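Local coordinates for putative glyoxalase superfamily protein (Ralstonia eutropha, PDB 3IUZ), which probably acts as an iron(II)-dependent dioxygenase of the 2-oxoadipate dioxygenase/decarboxylase family, at residues T172-A175 and Q176-L179. Sequence-based numbering, arbitrary orientation.
Sequences TPRA and QTLL
Arg-174, in the first turn of helix 173-185, lies over Leu-178, one turn on. Its CB points away from residues 176-179, and the end of the chain comes back nearer. CG stands anti to the backbone N (chi1 178°), and a bend at chi2 (72°) swings the chain outward and toward the C-terminal end, over Leu-178. CD leads to NE, and Arg-174 NE passes 3.9 Å from Leu-178 CD1. Arg-174 CZ then sits 4.0 Å from Leu-178 CD2. At the tip, Arg-174 NH2 is 3.9 Å from Leu-178 CD2, which lies over one face of the guanidinium, offset toward its rim. Arg-174 NH1 comes 4.4 Å from Thr-177 CG2, at an oblique angle. Arg-174 NE also forms a salt bridge with Glu-195 of helix 190-200, and Leu-178 packs against that helix too.

Thr-172 is the N-cap. Thr-172 OG1 accepts from Ala-175 N at 3.1 Å, and Thr-172 O takes the first i to i+4 bond, from Gln-176 N at 3.0 Å. Pro-173 O accepts twice from Thr-177: Thr-177 OG1 donates at 2.7 Å and Thr-177 N at 2.9 Å, from opposite faces of the carbonyl plane.

The chemistry is that of a capped helix start. The threonine hydroxyl satisfies an N-H that has no earlier helical carbonyl to bond. The guanidinium offers its flat face to the leucine methyl, while NE pairs with Glu-195, linking this helix to helix 190-200.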
loop_
_atom_site.group_PDB
_atom_site.type_symbol
_atom_site.label_atom_id
_atom_site.label_comp_id
_atom_site.label_asym_id
_atom_site.label_seq_id
_atom_site.Cartn_x
_atom_site.Cartn_y
_atom_site.Cartn_z
ATOM N N THR A 172 -0.980 9.230 -15.437
ATOM C CA THR A 172 -1.288 10.152 -16.494
ATOM C C THR A 172 0.017 10.796 -17.059
ATOM O O THR A 172 1.076 10.718 -16.426
ATOM C CB THR A 172 -2.194 11.264 -15.989
ATOM O OG1 THR A 172 -1.454 12.161 -15.157
ATOM C CG2 THR A 172 -3.467 10.721 -15.272
ATOM N N PRO A 173 -0.089 11.486 -18.202
ATOM C CA PRO A 173 1.098 12.138 -18.753
ATOM C C PRO A 173 1.665 13.222 -17.861
ATOM O O PRO A 173 2.870 13.407 -17.808
ATOM C CB PRO A 173 0.612 12.747 -20.058
ATOM C CG PRO A 173 -0.727 12.115 -20.368
ATOM C CD PRO A 173 -1.195 11.391 -19.178
ATOM N N ARG A 174 0.785 13.960 -17.202
ATOM C CA ARG A 174 1.212 14.980 -16.277
ATOM C C ARG A 174 1.916 14.319 -15.083
ATOM O O ARG A 174 2.908 14.863 -14.574
ATOM C CB ARG A 174 0.005 15.787 -15.825
ATOM C CG ARG A 174 0.352 16.856 -14.826
ATOM C CD ARG A 174 1.126 18.020 -15.451
ATOM N NE ARG A 174 1.381 19.033 -14.434
ATOM C CZ ARG A 174 2.316 19.971 -14.512
ATOM N NH1 ARG A 174 3.113 20.101 -15.589
ATOM N NH2 ARG A 174 2.475 20.767 -13.500
ATOM N N ALA A 175 1.394 13.174 -14.624
ATOM C CA ALA A 175 2.002 12.454 -13.502
ATOM C C ALA A 175 3.443 12.078 -13.898
ATOM O O ALA A 175 4.393 12.239 -13.123
ATOM C CB ALA A 175 1.195 11.170 -13.118
ATOM N N GLN A 176 3.584 11.552 -15.098
ATOM C CA GLN A 176 4.912 11.124 -15.575
ATOM C C GLN A 176 5.841 12.280 -15.790
ATOM O O GLN A 176 7.024 12.156 -15.534
ATOM C CB GLN A 176 4.782 10.296 -16.833
ATOM C CG GLN A 176 4.062 8.968 -16.595
ATOM C CD GLN A 176 3.991 8.077 -17.824
ATOM O OE1 GLN A 176 5.032 7.725 -18.439
ATOM N NE2 GLN A 176 2.763 7.627 -18.149
ATOM N N THR A 177 5.307 13.413 -16.274
ATOM C CA THR A 177 6.089 14.628 -16.404
ATOM C C THR A 177 6.739 15.032 -15.080
ATOM O O THR A 177 7.979 15.290 -14.997
ATOM C CB THR A 177 5.192 15.792 -16.889
ATOM O OG1 THR A 177 4.657 15.461 -18.185
ATOM C CG2 THR A 177 5.989 17.118 -16.950
ATOM N N LEU A 178 5.941 15.037 -14.013
ATOM C CA LEU A 178 6.419 15.542 -12.709
ATOM C C LEU A 178 7.367 14.531 -12.030
ATOM O O LEU A 178 8.362 14.920 -11.406
ATOM C CB LEU A 178 5.216 15.893 -11.789
ATOM C CG LEU A 178 4.382 17.112 -12.265
ATOM C CD1 LEU A 178 3.111 17.363 -11.380
ATOM C CD2 LEU A 178 5.291 18.371 -12.299
ATOM N N LEU A 179 7.034 13.253 -12.179
ATOM C CA LEU A 179 7.856 12.158 -11.690
ATOM C C LEU A 179 9.302 12.211 -12.224
ATOM O O LEU A 179 10.265 12.100 -11.480
ATOM C CB LEU A 179 7.193 10.859 -12.130
ATOM C CG LEU A 179 7.388 9.639 -11.268
ATOM C CD1 LEU A 179 7.270 10.047 -9.804
ATOM C CD2 LEU A 179 6.338 8.561 -11.733
#